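Local coordinates for protein similar to sp|P32453 Saccharomyces cerevisiae YNL315c ATP11 (Candida glabrata CBS 138, PDB 2P4F) that probably acts as a mitochondrial chaperone that holds unassembled F1-ATPase beta subunits while ATP synthase is being put together, at residues P139-K142 with T143-M147; G146-K149 with Y150-N154; S240-S243 with L244-Q248. All blocks are in the same frame, centred on the assembly; numbering follows the deposited sequence.

Contact 1. Residues P139-K142 with T143-M147; sequences PYVK and TFQGM
Phe144 N donates to Pro139 O at 3.0 Å and Gln145 N to Tyr140 O at 2.8 Å, each bond spanning five residues, and the first turn is thus wider than an alpha turn. Pro139 O takes a second donor, Thr143 N at 3.2 Å, which comes from above the carbonyl plane, whereas Phe144 N lies in it. Tyr140 has CG anti to its own N (chi1 -178°), which brings its ring alongside Phe144 and Gln145. Gln145 CB then sits over one face of the ring, 4.0 Å from its centroid, in a CH-pi contact, and the amide beyond lies near CE2 with its plane turned 48° from the ring. This is a pi-type opening of helix 140-153, with Pro139 in the N-cap position where strand 133-139 ends. A water bridges the next pair, donating to Val141 O (2.8 Å) and accepting from Gly146 N (2.9 Å). Tyr140 CE1 also meets the edge of the Phe144 ring, 4.0 Å from CD2 and near that ring's plane. Phe144 is buried against Phe219 and Val230 of the sheet.

Contact 2. Residues G146-K149 with Y150-N154; sequences GMYK and YAVKN
Tyr148 turns CG away from its own N (chi1 -167°) and Val152 holds CG2 beside its N, two settings that bring Tyr148 CE1 to 4.0 Å from Val152 CG2 one turn further on. Here helix 140-153 runs as a regular alpha helix through its last turns and ends at Asn154, the first residue to depart from helical backbone angles. Its i to i+4 ladder includes Tyr150 N to Gly146 O at 3.1 Å, Ala151 N to Met147 O at 2.8 Å and Val152 N to Tyr148 O at 3.0 Å. The next rung, Lys153 N to Lys149 O, is stretched to 3.5 Å and weak, as the helix nears its end.

Tyr150 differs from Tyr148 in having CG beside the backbone N (chi1 -81°), and its ring stands out from the helix with the CD2 edge turned to Gly146. CD2 comes to 3.3 Å from Gly146 O, which stands at the ring edge near its plane; the same oxygen accepts the Tyr150 N-H. Different faces of the helix meet different neighbours: Met147 and Ala151 press on Trp186 of strand 179-190, while Tyr150 leans on Ile272 and Glu276 of helix 266-280. At the terminus the side chain of Asn154 turns back over the last turn. Its ND2 donates to Tyr150 O at 3.0 Å, in the carbonyl plane and on a lone pair, while lying at the in-plane edge of the Tyr150 ring.

Contact 3. Residues S240-S243 with L244-Q248; sequences SNVS and LQDAQ
The bend that carries Val242 against Asp246 starts at Ser240, whose OG accepts from Val242 N at 3.2 Å in an ST turn. Asn241 follows, its CB pointing away from the helix; its carbonyl oxygen is bonded to Arg163 NH2, and NH1 of the same arginine makes a salt bridge to Asp246 OD2. Val242 lays CG1 over the methylene of Asp246, 3.6 Å from CB, and the same methyl meets Ala247 CB, on the next residue of the helix, at 4.3 Å. Leu161 of strand 156-162 touches both Val242 and Asp246, joining the loop and the helix start to the sheet.

Ser243 is the N-cap of helix 244-257 and forms a capping box with Asp246. With chi1 at 74°, OG sits between its own N and carbonyl carbon and can reach forward to accept from Asp246 N at 2.9 Å. In return Ser243 N donates to Asp246 OD2 at 3.0 Å, nearly straight at 170° but from above the carboxylate plane. Ser243 O begins the helical ladder by accepting from Ala247 N at 2.9 Å. One carboxylate oxygen thus serves a backbone N-H and an arginine at once, beside the positive end of the helix dipole, a setting that would be expected to favour the charged form of Asp246.

Contacts 1 and 2 are the start and finish of one helix, 140-153; they share Gly146 and Met147, and Tyr140 OH comes to 3.9 Å from Tyr148 CD2 where they adjoin. Contact 3 opens a different helix, 244-257, across the chain's centre, with about 24 or 25 Å between its centre and those of the other two. Contact 1 lies at the surface, while 2 and 3 are partly buried. The two helix starts differ: 140-153 opens with backbone bonds in a widened turn and a bridging water, 244-257 with a reciprocal serine-aspartate capping box tied to an arginine. Contact 2, by contrast, finishes its helix with an asparagine amide.

Contact 1. Residues P139-K142 with T143-M147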
ATOM      1  N   PRO A 139      11.083   5.593  -4.980  1.00 25.49           N
ATOM      2  CA  PRO A 139      12.015   5.084  -6.008  1.00 24.06           C
ATOM      3  C   PRO A 139      11.729   3.614  -6.227  1.00 22.58           C
ATOM      4  O   PRO A 139      11.412   2.844  -5.301  1.00 26.93           O
ATOM      5  CB  PRO A 139      13.424   5.248  -5.415  1.00 28.70           C
ATOM      6  CG  PRO A 139      13.200   5.445  -3.967  1.00 33.90           C
ATOM      7  CD  PRO A 139      11.804   5.967  -3.758  1.00 30.55           C
ATOM      8  N   TYR A 140      11.862   3.224  -7.484  1.00 23.00           N
ATOM      9  CA  TYR A 140      11.542   1.838  -7.819  1.00 22.43           C
ATOM     10  C   TYR A 140      12.606   0.880  -7.299  1.00 24.69           C
ATOM     11  O   TYR A 140      12.309  -0.044  -6.521  1.00 28.65           O
ATOM     12  CB  TYR A 140      11.359   1.723  -9.337  1.00 23.24           C
ATOM     13  CG  TYR A 140      10.968   0.286  -9.668  1.00 22.54           C
ATOM     14  CD1 TYR A 140       9.694  -0.211  -9.402  1.00 24.59           C
ATOM     15  CD2 TYR A 140      11.898  -0.571 -10.277  1.00 28.16           C
ATOM     16  CE1 TYR A 140       9.327  -1.524  -9.708  1.00 27.16           C
ATOM     17  CE2 TYR A 140      11.519  -1.880 -10.571  1.00 30.74           C
ATOM     18  CZ  TYR A 140      10.254  -2.341 -10.292  1.00 29.87           C
ATOM     19  OH  TYR A 140       9.919  -3.624 -10.596  1.00 36.63           O
ATOM     20  N   VAL A 141      13.851   1.021  -7.753  1.00 26.55           N
ATOM     21  CA  VAL A 141      14.812  -0.055  -7.478  1.00 29.35           C
ATOM     22  C   VAL A 141      15.047  -0.088  -5.975  1.00 31.05           C
ATOM     23  O   VAL A 141      15.029  -1.164  -5.372  1.00 33.53           O
ATOM     24  CB  VAL A 141      16.120   0.137  -8.272  1.00 32.14           C
ATOM     25  CG1 VAL A 141      17.283  -0.701  -7.745  1.00 37.66           C
ATOM     26  CG2 VAL A 141      15.929  -0.187  -9.753  1.00 37.45           C
ATOM     27  N   LYS A 142      15.232   1.112  -5.401  1.00 31.96           N
ATOM     28  CA  LYS A 142      15.609   1.198  -3.999  1.00 35.29           C
ATOM     29  C   LYS A 142      14.515   0.698  -3.069  1.00 36.94           C
ATOM     30  O   LYS A 142      14.807   0.093  -2.040  1.00 39.41           O
ATOM     31  CB  LYS A 142      15.994   2.648  -3.669  1.00 41.52           C
ATOM     32  CG  LYS A 142      16.374   2.854  -2.213  1.00 47.25           C
ATOM     33  CD  LYS A 142      16.730   4.317  -1.935  1.00 53.28           C
ATOM     34  CE  LYS A 142      17.574   4.424  -0.682  1.00 57.79           C
ATOM     35  NZ  LYS A 142      17.063   5.376   0.342  1.00 77.04           N
ATOM     36  N   THR A 143      13.260   0.978  -3.408  1.00 33.60           N
ATOM     37  CA  THR A 143      12.195   0.710  -2.432  1.00 33.88           C
ATOM     38  C   THR A 143      11.021  -0.109  -2.921  1.00 30.07           C
ATOM     39  O   THR A 143      10.607  -1.140  -2.368  1.00 33.04           O
ATOM     40  CB  THR A 143      11.674   2.078  -1.927  1.00 36.24           C
ATOM     41  OG1 THR A 143      12.800   2.744  -1.313  1.00 46.52           O
ATOM     42  CG2 THR A 143      10.553   1.878  -0.921  1.00 43.02           C
ATOM     43  N   PHE A 144      10.411   0.331  -4.032  1.00 25.41           N
ATOM     44  CA  PHE A 144       9.197  -0.392  -4.409  1.00 22.55           C
ATOM     45  C   PHE A 144       9.439  -1.788  -4.918  1.00 23.21           C
ATOM     46  O   PHE A 144       8.603  -2.679  -4.686  1.00 23.78           O
ATOM     47  CB  PHE A 144       8.445   0.413  -5.493  1.00 22.54           C
ATOM     48  CG  PHE A 144       7.043  -0.186  -5.677  1.00 22.17           C
ATOM     49  CD1 PHE A 144       6.060   0.104  -4.732  1.00 23.05           C
ATOM     50  CD2 PHE A 144       6.748  -1.009  -6.756  1.00 23.19           C
ATOM     51  CE1 PHE A 144       4.803  -0.435  -4.877  1.00 23.26           C
ATOM     52  CE2 PHE A 144       5.479  -1.559  -6.884  1.00 24.19           C
ATOM     53  CZ  PHE A 144       4.509  -1.281  -5.935  1.00 24.68           C
ATOM     54  N   GLN A 145      10.531  -2.021  -5.636  1.00 24.52           N
ATOM     55  CA  GLN A 145      10.740  -3.327  -6.260  1.00 24.91           C
ATOM     56  C   GLN A 145      10.687  -4.464  -5.251  1.00 25.36           C
ATOM     57  O   GLN A 145      10.090  -5.526  -5.516  1.00 25.91           O
ATOM     58  CB  GLN A 145      12.081  -3.310  -7.000  1.00 29.60           C
ATOM     59  CG  GLN A 145      12.374  -4.601  -7.725  1.00 35.86           C
ATOM     60  CD  GLN A 145      13.582  -4.442  -8.646  1.00 42.40           C
ATOM     61  OE1 GLN A 145      14.617  -3.865  -8.305  1.00 55.57           O
ATOM     62  NE2 GLN A 145      13.449  -4.942  -9.863  1.00 63.06           N
ATOM     63  N   GLY A 146      11.338  -4.272  -4.097  1.00 27.01           N
ATOM     64  CA  GLY A 146      11.360  -5.360  -3.120  1.00 26.13           C
ATOM     65  C   GLY A 146       9.978  -5.554  -2.546  1.00 23.82           C
ATOM     66  O   GLY A 146       9.544  -6.705  -2.312  1.00 26.73           O
ATOM     67  N   MET A 147       9.242  -4.461  -2.311  1.00 24.19           N
ATOM     68  CA  MET A 147       7.875  -4.585  -1.784  1.00 22.37           C
ATOM     69  C   MET A 147       6.991  -5.324  -2.784  1.00 21.07           C
ATOM     70  O   MET A 147       6.185  -6.214  -2.463  1.00 21.27           O
ATOM     71  CB  MET A 147       7.332  -3.181  -1.450  1.00 25.80           C
ATOM     72  CG  MET A 147       5.919  -3.308  -0.913  1.00 31.09           C
ATOM     73  SD  MET A 147       5.428  -1.798  -0.026  1.00 35.77           S
ATOM     74  CE  MET A 147       6.729  -0.681  -0.552  1.00 31.27           C
TER
HETATM   75  O   HOH W   1      13.619  -2.654  -3.498  1.00 37.70           O

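Contact 2. Residues G146-K149 with Y150-N154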
ATOM      1  N   GLY A 146      11.338  -4.272  -4.097  1.00 27.01           N
ATOM      2  CA  GLY A 146      11.360  -5.360  -3.120  1.00 26.13           C
ATOM      3  C   GLY A 146       9.978  -5.554  -2.546  1.00 23.82           C
ATOM      4  O   GLY A 146       9.544  -6.705  -2.312  1.00 26.73           O
ATOM      5  N   MET A 147       9.242  -4.461  -2.311  1.00 24.19           N
ATOM      6  CA  MET A 147       7.875  -4.585  -1.784  1.00 22.37           C
ATOM      7  C   MET A 147       6.991  -5.324  -2.784  1.00 21.07           C
ATOM      8  O   MET A 147       6.185  -6.214  -2.463  1.00 21.27           O
ATOM      9  CB  MET A 147       7.332  -3.181  -1.450  1.00 25.80           C
ATOM     10  CG  MET A 147       5.919  -3.308  -0.913  1.00 31.09           C
ATOM     11  SD  MET A 147       5.428  -1.798  -0.026  1.00 35.77           S
ATOM     12  CE  MET A 147       6.729  -0.681  -0.552  1.00 31.27           C
ATOM     13  N   TYR A 148       7.154  -4.988  -4.067  1.00 19.62           N
ATOM     14  CA  TYR A 148       6.402  -5.628  -5.153  1.00 18.95           C
ATOM     15  C   TYR A 148       6.631  -7.138  -5.171  1.00 20.84           C
ATOM     16  O   TYR A 148       5.713  -7.939  -5.338  1.00 19.99           O
ATOM     17  CB  TYR A 148       6.900  -5.019  -6.474  1.00 20.51           C
ATOM     18  CG  TYR A 148       6.119  -5.268  -7.725  1.00 20.18           C
ATOM     19  CD1 TYR A 148       4.881  -5.902  -7.773  1.00 25.43           C
ATOM     20  CD2 TYR A 148       6.641  -4.845  -8.944  1.00 24.05           C
ATOM     21  CE1 TYR A 148       4.192  -6.115  -8.952  1.00 25.73           C
ATOM     22  CE2 TYR A 148       5.947  -5.047 -10.101  1.00 25.95           C
ATOM     23  CZ  TYR A 148       4.741  -5.666 -10.124  1.00 28.24           C
ATOM     24  OH  TYR A 148       4.114  -5.834 -11.339  1.00 28.77           O
ATOM     25  N   LYS A 149       7.892  -7.526  -4.963  1.00 20.76           N
ATOM     26  CA  LYS A 149       8.215  -8.969  -5.034  1.00 22.31           C
ATOM     27  C   LYS A 149       7.528  -9.698  -3.881  1.00 20.33           C
ATOM     28  O   LYS A 149       6.935 -10.779  -4.094  1.00 22.07           O
ATOM     29  CB  LYS A 149       9.738  -9.140  -5.085  1.00 29.59           C
ATOM     30  CG  LYS A 149      10.341  -8.861  -6.474  1.00 42.04           C
ATOM     31  CD  LYS A 149       9.788  -7.700  -7.251  1.00 50.53           C
ATOM     32  CE  LYS A 149      10.477  -7.354  -8.546  1.00 55.07           C
ATOM     33  NZ  LYS A 149       9.619  -7.477  -9.754  1.00 55.97           N
ATOM     34  N   TYR A 150       7.574  -9.091  -2.684  1.00 19.35           N
ATOM     35  CA  TYR A 150       6.898  -9.763  -1.554  1.00 18.79           C
ATOM     36  C   TYR A 150       5.390  -9.716  -1.739  1.00 16.98           C
ATOM     37  O   TYR A 150       4.721 -10.671  -1.311  1.00 20.66           O
ATOM     38  CB  TYR A 150       7.260  -9.097  -0.240  1.00 20.87           C
ATOM     39  CG  TYR A 150       8.596  -9.554   0.305  1.00 19.80           C
ATOM     40  CD1 TYR A 150       8.677 -10.812   0.911  1.00 22.75           C
ATOM     41  CD2 TYR A 150       9.729  -8.776   0.234  1.00 23.90           C
ATOM     42  CE1 TYR A 150       9.866 -11.298   1.437  1.00 25.86           C
ATOM     43  CE2 TYR A 150      10.946  -9.242   0.763  1.00 27.75           C
ATOM     44  CZ  TYR A 150      10.981 -10.487   1.348  1.00 28.56           C
ATOM     45  OH  TYR A 150      12.139 -10.992   1.874  1.00 35.24           O
ATOM     46  N   ALA A 151       4.840  -8.688  -2.341  1.00 17.52           N
ATOM     47  CA  ALA A 151       3.372  -8.536  -2.483  1.00 16.36           C
ATOM     48  C   ALA A 151       2.856  -9.617  -3.422  1.00 16.17           C
ATOM     49  O   ALA A 151       1.758 -10.154  -3.182  1.00 17.72           O
ATOM     50  CB  ALA A 151       3.059  -7.153  -2.998  1.00 19.61           C
ATOM     51  N   VAL A 152       3.563  -9.904  -4.497  1.00 16.48           N
ATOM     52  CA  VAL A 152       3.061 -10.944  -5.434  1.00 17.39           C
ATOM     53  C   VAL A 152       2.975 -12.299  -4.744  1.00 16.26           C
ATOM     54  O   VAL A 152       1.998 -13.039  -4.853  1.00 18.50           O
ATOM     55  CB  VAL A 152       3.962 -11.044  -6.690  1.00 19.83           C
ATOM     56  CG1 VAL A 152       3.652 -12.325  -7.461  1.00 22.82           C
ATOM     57  CG2 VAL A 152       3.776  -9.801  -7.566  1.00 22.50           C
ATOM     58  N   LYS A 153       4.020 -12.630  -3.974  1.00 17.07           N
ATOM     59  CA  LYS A 153       4.075 -13.955  -3.315  1.00 17.04           C
ATOM     60  C   LYS A 153       3.205 -13.986  -2.065  1.00 16.81           C
ATOM     61  O   LYS A 153       2.845 -15.088  -1.669  1.00 18.75           O
ATOM     62  CB  LYS A 153       5.543 -14.252  -2.924  1.00 20.39           C
ATOM     63  CG  LYS A 153       6.353 -14.578  -4.182  1.00 30.46           C
ATOM     64  CD  LYS A 153       7.776 -14.922  -3.939  1.00 41.74           C
ATOM     65  CE  LYS A 153       8.236 -15.685  -5.205  1.00 47.85           C
ATOM     66  NZ  LYS A 153       7.039 -15.845  -6.100  1.00 53.61           N
ATOM     67  N   ASN A 154       2.889 -12.860  -1.452  1.00 16.21           N
ATOM     68  CA  ASN A 154       2.206 -12.795  -0.161  1.00 15.85           C
ATOM     69  C   ASN A 154       1.099 -11.746  -0.205  1.00 15.22           C
ATOM     70  O   ASN A 154       1.200 -10.757   0.515  1.00 17.77           O
ATOM     71  CB  ASN A 154       3.216 -12.427   0.943  1.00 17.80           C
ATOM     72  CG  ASN A 154       4.383 -13.417   1.018  1.00 19.00           C
ATOM     73  OD1 ASN A 154       4.249 -14.490   1.609  1.00 22.34           O
ATOM     74  ND2 ASN A 154       5.497 -13.012   0.413  1.00 20.07           N
TER

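Contact 3. Residues S240-S243 with L244-Q248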
ATOM      1  N   SER A 240     -15.879   6.335   6.606  1.00 42.24           N
ATOM      2  CA  SER A 240     -15.314   5.344   7.506  1.00 45.70           C
ATOM      3  C   SER A 240     -14.781   5.985   8.772  1.00 47.47           C
ATOM      4  O   SER A 240     -14.622   7.213   8.786  1.00 54.14           O
ATOM      5  CB  SER A 240     -14.154   4.626   6.802  1.00 42.92           C
ATOM      6  OG  SER A 240     -13.012   5.463   6.889  1.00 42.80           O
ATOM      7  N   ASN A 241     -14.468   5.225   9.818  1.00 46.67           N
ATOM      8  CA  ASN A 241     -13.896   5.888  11.004  1.00 48.52           C
ATOM      9  C   ASN A 241     -12.388   5.677  11.017  1.00 42.19           C
ATOM     10  O   ASN A 241     -11.720   5.577  12.051  1.00 51.17           O
ATOM     11  CB  ASN A 241     -14.541   5.366  12.283  1.00 60.08           C
ATOM     12  CG  ASN A 241     -14.240   3.879  12.405  1.00 68.32           C
ATOM     13  OD1 ASN A 241     -13.771   3.278  11.427  1.00 78.02           O
ATOM     14  ND2 ASN A 241     -14.501   3.318  13.574  1.00 87.89           N
ATOM     15  N   VAL A 242     -11.824   5.596   9.813  1.00 33.51           N
ATOM     16  CA  VAL A 242     -10.389   5.571   9.668  1.00 30.37           C
ATOM     17  C   VAL A 242      -9.937   6.968   9.259  1.00 30.83           C
ATOM     18  O   VAL A 242     -10.367   7.484   8.210  1.00 37.24           O
ATOM     19  CB  VAL A 242      -9.911   4.548   8.623  1.00 29.16           C
ATOM     20  CG1 VAL A 242      -8.386   4.619   8.440  1.00 30.59           C
ATOM     21  CG2 VAL A 242     -10.336   3.147   9.048  1.00 32.23           C
ATOM     22  N   SER A 243      -9.083   7.603  10.045  1.00 30.44           N
ATOM     23  CA  SER A 243      -8.601   8.925   9.664  1.00 32.48           C
ATOM     24  C   SER A 243      -7.474   8.835   8.655  1.00 31.01           C
ATOM     25  O   SER A 243      -6.920   7.775   8.396  1.00 30.43           O
ATOM     26  CB  SER A 243      -8.115   9.691  10.909  1.00 34.50           C
ATOM     27  OG  SER A 243      -6.870   9.161  11.339  1.00 37.12           O
ATOM     28  N   LEU A 244      -7.102   9.966   8.082  1.00 32.89           N
ATOM     29  CA  LEU A 244      -5.961   9.964   7.147  1.00 33.27           C
ATOM     30  C   LEU A 244      -4.705   9.571   7.889  1.00 32.62           C
ATOM     31  O   LEU A 244      -3.830   8.870   7.404  1.00 30.92           O
ATOM     32  CB  LEU A 244      -5.917  11.374   6.556  1.00 40.33           C
ATOM     33  CG  LEU A 244      -5.091  11.543   5.296  1.00 45.77           C
ATOM     34  CD1 LEU A 244      -5.508  10.555   4.199  1.00 46.42           C
ATOM     35  CD2 LEU A 244      -5.187  12.961   4.765  1.00 48.23           C
ATOM     36  N   GLN A 245      -4.590   9.988   9.147  1.00 36.83           N
ATOM     37  CA  GLN A 245      -3.452   9.577   9.954  1.00 37.62           C
ATOM     38  C   GLN A 245      -3.461   8.071  10.213  1.00 33.53           C
ATOM     39  O   GLN A 245      -2.376   7.472  10.171  1.00 33.39           O
ATOM     40  CB  GLN A 245      -3.447  10.360  11.273  1.00 42.41           C
ATOM     41  CG  GLN A 245      -3.668  11.843  10.999  1.00 51.38           C
ATOM     42  CD  GLN A 245      -5.127  12.259  11.026  1.00 56.36           C
ATOM     43  OE1 GLN A 245      -5.744  12.499   9.995  1.00 54.13           O
ATOM     44  NE2 GLN A 245      -5.722  12.344  12.223  1.00 72.82           N
ATOM     45  N   ASP A 246      -4.642   7.505  10.463  1.00 31.25           N
ATOM     46  CA  ASP A 246      -4.672   6.059  10.705  1.00 29.93           C
ATOM     47  C   ASP A 246      -4.207   5.361   9.434  1.00 26.38           C
ATOM     48  O   ASP A 246      -3.464   4.370   9.486  1.00 27.50           O
ATOM     49  CB  ASP A 246      -6.041   5.538  11.075  1.00 34.05           C
ATOM     50  CG  ASP A 246      -6.661   6.028  12.362  1.00 37.31           C
ATOM     51  OD1 ASP A 246      -5.943   6.281  13.365  1.00 52.18           O
ATOM     52  OD2 ASP A 246      -7.927   6.169  12.374  1.00 37.76           O
ATOM     53  N   ALA A 247      -4.680   5.864   8.299  1.00 27.98           N
ATOM     54  CA  ALA A 247      -4.307   5.193   7.032  1.00 25.25           C
ATOM     55  C   ALA A 247      -2.814   5.282   6.751  1.00 25.56           C
ATOM     56  O   ALA A 247      -2.145   4.366   6.261  1.00 25.78           O
ATOM     57  CB  ALA A 247      -5.156   5.843   5.928  1.00 25.35           C
ATOM     58  N   GLN A 248      -2.210   6.445   7.045  1.00 26.97           N
ATOM     59  CA  GLN A 248      -0.768   6.620   6.926  1.00 27.68           C
ATOM     60  C   GLN A 248       0.022   5.632   7.774  1.00 27.93           C
ATOM     61  O   GLN A 248       1.052   5.085   7.322  1.00 28.18           O
ATOM     62  CB  GLN A 248      -0.366   8.059   7.325  1.00 33.48           C
ATOM     63  CG  GLN A 248      -0.978   9.129   6.443  1.00 44.19           C
ATOM     64  CD  GLN A 248      -0.853  10.539   6.992  1.00 50.74           C
ATOM     65  OE1 GLN A 248      -0.814  10.818   8.201  1.00 66.17           O
ATOM     66  NE2 GLN A 248      -0.782  11.531   6.107  1.00 66.81           N
TER